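Local structure of putative peptidase (Parabacteroides merdae, 4L8K) at residues 19-24 against 186-191; 66-71 against 82-87; 250-255 against 262-267. The protein probably hydrolyses peptide bonds as a serine peptidase of family S41. One frame throughout, in Å; residues are numbered along the deposited sequence.

Contact 1. Residues 19-24 against 186-191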
loop_
_atom_site.group_PDB
_atom_site.type_symbol
_atom_site.label_atom_id
_atom_site.label_comp_id
_atom_site.label_asym_id
_atom_site.label_seq_id
_atom_site.Cartn_x
_atom_site.Cartn_y
_atom_site.Cartn_z
HETATM N N MSE A 19 13.660 17.639 6.315
HETATM C CA MSE A 19 13.984 16.232 6.136
HETATM C C MSE A 19 14.778 15.709 7.315
HETATM O O MSE A 19 14.421 14.678 7.885
HETATM C CB MSE A 19 14.768 16.035 4.840
HETATM C CG MSE A 19 13.888 16.062 3.593
HETATM SE SE MSE A 19 12.924 14.406 3.401
HETATM C CE MSE A 19 14.356 13.192 2.929
ATOM N N ASP A 20 15.832 16.447 7.713
ATOM C CA ASP A 20 16.726 16.086 8.823
ATOM C C ASP A 20 15.974 15.821 10.128
ATOM O O ASP A 20 16.285 14.856 10.828
ATOM C CB ASP A 20 17.757 17.197 9.050
ATOM C CG ASP A 20 18.872 16.825 9.999
ATOM O OD1 ASP A 20 19.588 15.831 9.721
ATOM O OD2 ASP A 20 19.058 17.543 10.999
ATOM N N GLU A 21 14.974 16.650 10.435
ATOM C CA GLU A 21 14.237 16.577 11.685
ATOM C C GLU A 21 12.979 15.715 11.646
ATOM O O GLU A 21 12.557 15.261 12.716
ATOM C CB GLU A 21 13.863 17.997 12.142
ATOM C CG GLU A 21 15.099 18.868 12.383
ATOM C CD GLU A 21 14.906 20.334 12.719
ATOM O OE1 GLU A 21 13.766 20.847 12.631
ATOM O OE2 GLU A 21 15.925 20.982 13.050
ATOM N N ASN A 22 12.363 15.495 10.457
ATOM C CA ASN A 22 11.078 14.774 10.364
ATOM C C ASN A 22 11.104 13.472 9.558
ATOM O O ASN A 22 10.209 12.641 9.765
ATOM C CB ASN A 22 10.001 15.690 9.790
ATOM C CG ASN A 22 9.832 16.954 10.588
ATOM O OD1 ASN A 22 9.202 16.970 11.643
ATOM N ND2 ASN A 22 10.450 18.027 10.130
ATOM N N TYR A 23 12.085 13.277 8.656
ATOM C CA TYR A 23 12.169 12.041 7.851
ATOM C C TYR A 23 12.479 10.857 8.789
ATOM O O TYR A 23 13.393 10.937 9.612
ATOM C CB TYR A 23 13.194 12.174 6.709
ATOM C CG TYR A 23 13.119 11.041 5.716
ATOM C CD1 TYR A 23 12.078 10.965 4.791
ATOM C CD2 TYR A 23 14.057 10.011 5.732
ATOM C CE1 TYR A 23 11.990 9.907 3.888
ATOM C CE2 TYR A 23 13.971 8.942 4.837
ATOM C CZ TYR A 23 12.936 8.898 3.918
ATOM O OH TYR A 23 12.835 7.853 3.038
ATOM N N CYS A 24 11.665 9.795 8.708
ATOM C CA CYS A 24 11.685 8.654 9.632
ATOM C C CYS A 24 12.579 7.484 9.232
ATOM O O CYS A 24 12.751 6.594 10.073
ATOM C CB CYS A 24 10.260 8.147 9.850
ATOM S SG CYS A 24 9.100 9.392 10.449
ATOM N N LYS A 186 9.626 11.825 17.927
ATOM C CA LYS A 186 9.650 12.451 19.247
ATOM C C LYS A 186 10.542 13.725 19.237
ATOM O O LYS A 186 10.240 14.704 19.928
ATOM C CB LYS A 186 10.176 11.425 20.278
ATOM C CG LYS A 186 9.746 11.650 21.717
ATOM C CD LYS A 186 10.086 10.444 22.622
ATOM C CE LYS A 186 11.542 10.364 23.035
ATOM N NZ LYS A 186 12.282 9.293 22.310
ATOM N N GLY A 187 11.626 13.681 18.460
ATOM C CA GLY A 187 12.589 14.772 18.323
ATOM C C GLY A 187 13.319 14.783 16.997
ATOM O O GLY A 187 13.093 13.922 16.143
ATOM N N ASN A 188 14.218 15.759 16.840
ATOM C CA ASN A 188 15.009 16.037 15.645
ATOM C C ASN A 188 15.957 14.880 15.247
ATOM O O ASN A 188 16.166 14.667 14.048
ATOM C CB ASN A 188 15.791 17.345 15.834
ATOM C CG ASN A 188 14.908 18.576 15.994
ATOM O OD1 ASN A 188 13.726 18.600 15.614
ATOM N ND2 ASN A 188 15.469 19.647 16.526
ATOM N N GLY A 189 16.499 14.151 16.230
ATOM C CA GLY A 189 17.364 12.992 15.989
ATOM C C GLY A 189 16.702 11.959 15.080
ATOM O O GLY A 189 15.514 11.679 15.229
ATOM N N HIS A 190 17.459 11.412 14.109
ATOM C CA HIS A 190 16.988 10.488 13.072
ATOM C C HIS A 190 16.318 9.223 13.629
ATOM O O HIS A 190 15.453 8.637 12.954
ATOM C CB HIS A 190 18.149 10.086 12.152
ATOM C CG HIS A 190 18.731 11.203 11.346
ATOM N ND1 HIS A 190 19.821 10.997 10.516
ATOM C CD2 HIS A 190 18.342 12.500 11.245
ATOM C CE1 HIS A 190 20.044 12.159 9.931
ATOM N NE2 HIS A 190 19.180 13.091 10.338
ATOM N N ASN A 191 16.711 8.809 14.849
ATOM C CA ASN A 191 16.151 7.630 15.516
ATOM C C ASN A 191 15.420 8.014 16.803
ATOM O O ASN A 191 15.153 7.147 17.629
ATOM C CB ASN A 191 17.251 6.592 15.783
ATOM C CG ASN A 191 17.480 5.676 14.597
ATOM O OD1 ASN A 191 16.609 4.873 14.213
ATOM N ND2 ASN A 191 18.652 5.784 13.980
HETATM O O HOH W 1 15.257 8.923 10.135
#
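Asp20 and His190 form the single direct hydrogen bond between residues 19-24 and 186-191, where the C-terminal end of helix 8-22 docks against the loop of the beta hairpin made by strands 177-182 and 197-201. His190 NE2 donates to Asp20 OD1 at 2.8 Å with a nearly straight N-H...O angle of 163°. The oxygen lies at the imidazole edge, close to the ring plane, whereas the nitrogen reaches OD1 from well above the carboxylate plane, the two planes standing almost perpendicular. With CG anti to the backbone N (chi1 -170°), Asp20 turns its carboxylate to meet this ring edge. One residue on, Glu21 and Asn188 run side by side and point the same way. Their carboxylate and amide planes differ by only 8°, and Glu21 CD lies 3.7 Å from Asn188 CG, so the flat ends stack. Asn188 OD1 also rests 3.5 Å from Glu21 CG. The backbones approach closely here: Glu21 CA-H is directed at Asn188 O (CA to O 3.6 Å), while Asp20 O and Asn188 O, both acceptors, stand 3.2 Å apart without a bond.

In the next shell, Lys185 NZ donates to Glu21 O, Gly187 O and Gly189 O, tying the helix end and the loop to one ammonium group. The imidazole also meets the ring of Phe26, and Trp33 touches both Asp20 and His190. Beyond the helix end, a water donates to Tyr23 O and to His190 O, each 2.8 Å from the water oxygen.

Contact 2. Residues 66-71 against 82-87. With MPD ((4S)-2-methyl-2,4-pentanediol), chain F; PO4 (phosphate ion), chain E.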
loop_
_atom_site.group_PDB
_atom_site.type_symbol
_atom_site.label_atom_id
_atom_site.label_comp_id
_atom_site.label_asym_id
_atom_site.label_seq_id
_atom_site.Cartn_x
_atom_site.Cartn_y
_atom_site.Cartn_z
ATOM N N ASP A 66 13.085 7.119 -2.176
ATOM C CA ASP A 66 11.809 6.876 -1.532
ATOM C C ASP A 66 10.628 7.281 -2.441
ATOM O O ASP A 66 10.441 8.471 -2.743
ATOM C CB ASP A 66 11.789 7.652 -0.201
ATOM C CG ASP A 66 10.542 7.479 0.623
ATOM O OD1 ASP A 66 9.654 6.704 0.205
ATOM O OD2 ASP A 66 10.452 8.108 1.688
ATOM N N GLY A 67 9.801 6.284 -2.789
ATOM C CA GLY A 67 8.628 6.480 -3.637
ATOM C C GLY A 67 7.548 7.276 -2.945
ATOM O O GLY A 67 6.625 7.760 -3.591
ATOM N N HIS A 68 7.672 7.443 -1.626
ATOM C CA HIS A 68 6.693 8.169 -0.815
ATOM C C HIS A 68 7.103 9.612 -0.565
ATOM O O HIS A 68 6.318 10.338 0.015
ATOM C CB HIS A 68 6.406 7.408 0.507
ATOM C CG HIS A 68 5.687 6.125 0.209
ATOM N ND1 HIS A 68 4.322 6.115 -0.057
ATOM C CD2 HIS A 68 6.190 4.902 -0.085
ATOM C CE1 HIS A 68 4.030 4.868 -0.419
ATOM N NE2 HIS A 68 5.114 4.100 -0.442
ATOM N N THR A 69 8.278 10.039 -1.046
ATOM C CA THR A 69 8.786 11.396 -0.873
ATOM C C THR A 69 8.609 12.194 -2.166
ATOM O O THR A 69 8.978 11.712 -3.244
ATOM C CB THR A 69 10.256 11.371 -0.390
ATOM O OG1 THR A 69 10.274 10.866 0.942
ATOM C CG2 THR A 69 10.922 12.747 -0.407
ATOM N N ASN A 70 8.060 13.425 -2.041
ATOM C CA ASN A 70 7.843 14.333 -3.174
ATOM C C ASN A 70 8.031 15.802 -2.800
ATOM O O ASN A 70 7.669 16.221 -1.704
ATOM C CB ASN A 70 6.411 14.163 -3.745
ATOM C CG ASN A 70 6.051 12.736 -4.086
ATOM O OD1 ASN A 70 5.464 12.017 -3.272
ATOM N ND2 ASN A 70 6.429 12.280 -5.274
ATOM N N LEU A 71 8.538 16.584 -3.744
ATOM C CA LEU A 71 8.648 18.040 -3.653
ATOM C C LEU A 71 7.584 18.581 -4.597
ATOM O O LEU A 71 7.551 18.168 -5.760
ATOM C CB LEU A 71 10.062 18.556 -4.012
ATOM C CG LEU A 71 10.294 20.076 -3.877
ATOM C CD1 LEU A 71 10.227 20.538 -2.416
ATOM C CD2 LEU A 71 11.647 20.459 -4.472
ATOM N N ALA A 82 10.968 5.064 -9.618
ATOM C CA ALA A 82 11.711 3.809 -9.815
ATOM C C ALA A 82 11.317 2.839 -8.680
ATOM O O ALA A 82 11.305 1.644 -8.880
ATOM C CB ALA A 82 13.213 4.070 -9.797
ATOM N N TRP A 83 10.875 3.368 -7.524
ATOM C CA TRP A 83 10.375 2.586 -6.397
ATOM C C TRP A 83 9.210 1.675 -6.864
ATOM O O TRP A 83 9.110 0.526 -6.412
ATOM C CB TRP A 83 9.921 3.542 -5.282
ATOM C CG TRP A 83 9.186 2.948 -4.102
ATOM C CD1 TRP A 83 7.856 2.632 -4.041
ATOM C CD2 TRP A 83 9.678 2.868 -2.751
ATOM N NE1 TRP A 83 7.517 2.257 -2.758
ATOM C CE2 TRP A 83 8.626 2.359 -1.951
ATOM C CE3 TRP A 83 10.925 3.139 -2.141
ATOM C CZ2 TRP A 83 8.772 2.149 -0.565
ATOM C CZ3 TRP A 83 11.087 2.863 -0.787
ATOM C CH2 TRP A 83 10.014 2.398 -0.008
ATOM N N TYR A 84 8.340 2.199 -7.768
ATOM C CA TYR A 84 7.188 1.458 -8.289
ATOM C C TYR A 84 7.480 0.791 -9.622
ATOM O O TYR A 84 7.134 -0.364 -9.805
ATOM C CB TYR A 84 5.979 2.381 -8.450
ATOM C CG TYR A 84 5.547 3.015 -7.155
ATOM C CD1 TYR A 84 4.786 2.303 -6.225
ATOM C CD2 TYR A 84 5.877 4.340 -6.859
ATOM C CE1 TYR A 84 4.381 2.886 -5.028
ATOM C CE2 TYR A 84 5.466 4.938 -5.662
ATOM C CZ TYR A 84 4.743 4.193 -4.739
ATOM O OH TYR A 84 4.341 4.751 -3.551
ATOM N N GLU A 85 8.122 1.530 -10.536
ATOM C CA GLU A 85 8.410 1.170 -11.918
ATOM C C GLU A 85 9.465 0.099 -12.054
ATOM O O GLU A 85 9.535 -0.510 -13.124
ATOM C CB GLU A 85 8.827 2.413 -12.727
ATOM C CG GLU A 85 7.762 3.497 -12.816
ATOM C CD GLU A 85 8.187 4.881 -13.301
ATOM O OE1 GLU A 85 9.400 5.119 -13.529
ATOM O OE2 GLU A 85 7.290 5.748 -13.420
ATOM N N ASP A 86 10.286 -0.156 -11.012
ATOM C CA ASP A 86 11.299 -1.226 -11.087
ATOM C C ASP A 86 10.647 -2.607 -10.942
ATOM O O ASP A 86 11.313 -3.621 -11.140
ATOM C CB ASP A 86 12.385 -1.052 -10.017
ATOM C CG ASP A 86 13.417 0.039 -10.334
ATOM O OD1 ASP A 86 13.348 0.639 -11.444
ATOM O OD2 ASP A 86 14.251 0.327 -9.464
ATOM N N TYR A 87 9.357 -2.640 -10.606
ATOM C CA TYR A 87 8.550 -3.861 -10.448
ATOM C C TYR A 87 7.588 -3.984 -11.629
ATOM O O TYR A 87 7.143 -2.941 -12.133
ATOM C CB TYR A 87 7.763 -3.800 -9.128
ATOM C CG TYR A 87 8.656 -3.848 -7.904
ATOM C CD1 TYR A 87 9.430 -2.748 -7.533
ATOM C CD2 TYR A 87 8.685 -4.977 -7.078
ATOM C CE1 TYR A 87 10.279 -2.799 -6.436
ATOM C CE2 TYR A 87 9.498 -5.019 -5.944
ATOM C CZ TYR A 87 10.288 -3.924 -5.631
ATOM O OH TYR A 87 11.104 -3.939 -4.544
HETATM C C1 MPD F . 3.176 9.172 -1.885
HETATM C C2 MPD F . 2.951 8.064 -2.884
HETATM O O2 MPD F . 4.198 7.358 -3.024
HETATM C CM MPD F . 1.928 7.098 -2.351
HETATM C C3 MPD F . 2.497 8.621 -4.255
HETATM C C4 MPD F . 3.169 9.982 -4.558
HETATM O O4 MPD F . 4.584 9.875 -4.782
HETATM C C5 MPD F . 2.481 10.708 -5.690
HETATM P P PO4 E . 2.150 7.623 2.751
HETATM O O1 PO4 E . 2.933 7.939 4.012
HETATM O O2 PO4 E . 1.813 6.098 2.737
HETATM O O3 PO4 E . 0.848 8.466 2.739
HETATM O O4 PO4 E . 3.025 7.949 1.518
#
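His68 turns the edge of its imidazole to Trp83 and one face to the hydroxyl of Tyr84. Its CB lies 3.6 Å from phosphate O4, and with CG anti to the carbonyl carbon (chi1 -68°) the ring passes beside both bound molecules. ND1 donates to that same phosphate O4 at 2.7 Å, through a distinctly bent N-H...O angle of 133°. On the other flank CD2 lies 3.8 Å from Trp83 CZ2: the imidazole edge is turned to the indole face in an offset edge-to-face pair, with planes at 89°. CE1 has Tyr84 OH at 3.1 Å, set over one imidazole face, and at the tip NE2 is hydrogen-bonded to Gly246 O, which also accepts from Trp83 NE1.

The histidine sits in a type I beta turn from Asp66 to Thr69 that leads into strand 70-72. An Asx turn reinforces it, Asp66 OD1 accepting from His68 N at 2.8 Å. Gly67 presses its CA onto the indole face, 3.9 Å from the centroid of the Trp83 five-membered ring, a CH-pi contact that a CB at this position would obstruct. Tyr84 OH donates to O2 of the methylpentanediol at 2.7 Å, and the O4 hydroxyl of that diol donates to Asn70 OD1.

Contact 3. Residues 250-255 against 262-267. With PO4 (phosphate ion), chain E.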
loop_
_atom_site.group_PDB
_atom_site.type_symbol
_atom_site.label_atom_id
_atom_site.label_comp_id
_atom_site.label_asym_id
_atom_site.label_seq_id
_atom_site.Cartn_x
_atom_site.Cartn_y
_atom_site.Cartn_z
ATOM N N GLY A 250 -0.082 5.443 4.757
ATOM C CA GLY A 250 -1.382 6.109 4.755
ATOM C C GLY A 250 -1.465 7.254 5.753
ATOM O O GLY A 250 -2.531 7.847 5.941
ATOM N N LEU A 251 -0.336 7.577 6.394
ATOM C CA LEU A 251 -0.209 8.666 7.366
ATOM C C LEU A 251 0.900 9.608 6.873
ATOM O O LEU A 251 2.067 9.432 7.230
ATOM C CB LEU A 251 0.083 8.137 8.787
ATOM C CG LEU A 251 -0.929 7.156 9.377
ATOM C CD1 LEU A 251 -0.242 6.121 10.227
ATOM C CD2 LEU A 251 -1.962 7.873 10.206
ATOM N N PRO A 252 0.573 10.595 6.014
ATOM C CA PRO A 252 1.639 11.476 5.490
ATOM C C PRO A 252 2.000 12.675 6.370
ATOM O O PRO A 252 1.191 13.185 7.155
ATOM C CB PRO A 252 1.052 11.984 4.169
ATOM C CG PRO A 252 -0.436 11.944 4.366
ATOM C CD PRO A 252 -0.746 10.913 5.414
ATOM N N PHE A 253 3.245 13.121 6.206
ATOM C CA PHE A 253 3.804 14.350 6.732
ATOM C C PHE A 253 3.877 15.306 5.569
ATOM O O PHE A 253 4.197 14.911 4.447
ATOM C CB PHE A 253 5.201 14.139 7.371
ATOM C CG PHE A 253 5.917 15.411 7.778
ATOM C CD1 PHE A 253 5.698 15.983 9.024
ATOM C CD2 PHE A 253 6.750 16.078 6.884
ATOM C CE1 PHE A 253 6.336 17.174 9.387
ATOM C CE2 PHE A 253 7.379 17.282 7.244
ATOM C CZ PHE A 253 7.162 17.823 8.491
ATOM N N SER A 254 3.555 16.553 5.815
ATOM C CA SER A 254 3.648 17.603 4.826
ATOM C C SER A 254 4.039 18.893 5.496
ATOM O O SER A 254 3.555 19.177 6.593
ATOM C CB SER A 254 2.348 17.762 4.064
ATOM O OG SER A 254 2.679 18.209 2.757
ATOM N N SER A 255 4.964 19.649 4.868
ATOM C CA SER A 255 5.435 20.942 5.349
ATOM C C SER A 255 5.682 21.853 4.161
ATOM O O SER A 255 6.066 21.384 3.087
ATOM C CB SER A 255 6.715 20.781 6.163
ATOM O OG SER A 255 7.055 22.005 6.795
ATOM N N SER A 262 5.833 22.559 -1.277
ATOM C CA SER A 262 5.672 21.703 -0.130
ATOM C C SER A 262 6.434 20.389 -0.340
ATOM O O SER A 262 6.702 19.998 -1.468
ATOM C CB SER A 262 4.196 21.485 0.195
ATOM O OG SER A 262 3.597 20.577 -0.710
ATOM N N VAL A 263 6.879 19.786 0.760
ATOM C CA VAL A 263 7.551 18.487 0.779
ATOM C C VAL A 263 6.654 17.522 1.559
ATOM O O VAL A 263 6.101 17.895 2.586
ATOM C CB VAL A 263 8.993 18.537 1.345
ATOM C CG1 VAL A 263 9.043 19.100 2.777
ATOM C CG2 VAL A 263 9.670 17.170 1.254
ATOM N N ARG A 264 6.482 16.304 1.047
ATOM C CA ARG A 264 5.678 15.276 1.702
ATOM C C ARG A 264 6.458 13.965 1.724
ATOM O O ARG A 264 7.301 13.724 0.840
ATOM C CB ARG A 264 4.289 15.091 1.026
ATOM C CG ARG A 264 4.310 14.564 -0.414
ATOM C CD ARG A 264 4.214 13.042 -0.527
ATOM N NE ARG A 264 2.879 12.522 -0.206
ATOM C CZ ARG A 264 2.642 11.363 0.413
ATOM N NH1 ARG A 264 3.651 10.584 0.799
ATOM N NH2 ARG A 264 1.394 10.967 0.637
ATOM N N PHE A 265 6.163 13.138 2.750
ATOM C CA PHE A 265 6.708 11.806 2.992
ATOM C C PHE A 265 5.886 11.130 4.116
ATOM O O PHE A 265 4.969 11.757 4.667
ATOM C CB PHE A 265 8.221 11.847 3.317
ATOM C CG PHE A 265 8.707 12.943 4.238
ATOM C CD1 PHE A 265 8.722 12.759 5.619
ATOM C CD2 PHE A 265 9.238 14.126 3.724
ATOM C CE1 PHE A 265 9.259 13.737 6.468
ATOM C CE2 PHE A 265 9.714 15.128 4.574
ATOM C CZ PHE A 265 9.762 14.910 5.938
ATOM N N SER A 266 6.179 9.858 4.435
ATOM C CA SER A 266 5.471 9.152 5.512
ATOM C C SER A 266 5.819 9.783 6.855
ATOM O O SER A 266 6.995 10.046 7.130
ATOM C CB SER A 266 5.820 7.676 5.499
ATOM O OG SER A 266 5.445 7.150 4.242
ATOM N N ALA A 267 4.789 10.100 7.647
ATOM C CA ALA A 267 4.961 10.781 8.928
ATOM C C ALA A 267 5.363 9.860 10.047
ATOM O O ALA A 267 6.064 10.299 10.976
ATOM C CB ALA A 267 3.668 11.485 9.326
HETATM P P PO4 E . 2.150 7.623 2.751
HETATM O O1 PO4 E . 2.933 7.939 4.012
HETATM O O2 PO4 E . 1.813 6.098 2.737
HETATM O O3 PO4 E . 0.848 8.466 2.739
HETATM O O4 PO4 E . 3.025 7.949 1.518
#
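Phe253 and Phe265 reach each other through different first torsions: CG of Phe253 is anti to the backbone N (chi1 172°), whereas CG of Phe265 stands between the backbone N and the carbonyl carbon (chi1 42°). The rings lie side by side; their planes are 26° apart, but the offset is large enough that little of one ring lies over the other. Phe253 CD2 meets the Phe265 face, 3.4 Å from CZ. Beneath them, strands 252-255 and 262-266 pair as an antiparallel beta hairpin. Phe253 N donates to Phe265 O at 2.7 Å and Phe265 N returns a bond to Phe253 O at 3.1 Å, while Ala267 N extends the ladder to Leu251 O. Since Phe265 also packs on Met19 and meets Tyr23 edge-to-face, an alanine here would probably open a gap between hairpin and helix 8-22, leaving the Phe253 ring without its aromatic neighbour.

The opposite sheet face carries Arg264, whose bent chain brings NH1 within 2.8 Å of phosphate O4, with Pro252 CB over one guanidinium face. Gly250 N donates to phosphate O2 at 2.8 Å. A guanidinium and a backbone N-H converging on one ion, probably from the crystallisation liquor, are consistent with an anion-suited site at the hairpin's open end.

In the fold
Along the chain, both segments of contact 2 fall between the two segments of contact 1, and contact 3 follows both. The centres of contacts 1 and 2 are about 21 Å apart. Contact 3 is centred about 13 Å from the centre of contact 1. The centres of contacts 2 and 3 lie about 14 Å apart. Strand 262-266 is the middle of a three-stranded antiparallel sheet, flanked by 70-72 from contact 2 and 252-256 from contact 3. Helix 8-22 of contact 1 packs on this sheet through Met19 and Asn22, and Tyr23 OH is hydrogen-bonded to Asp66 OD2. The sheet thus unites N-terminal segments with the hairpin of the S41 family region, and contacts 2 and 3 share one phosphate at their junction.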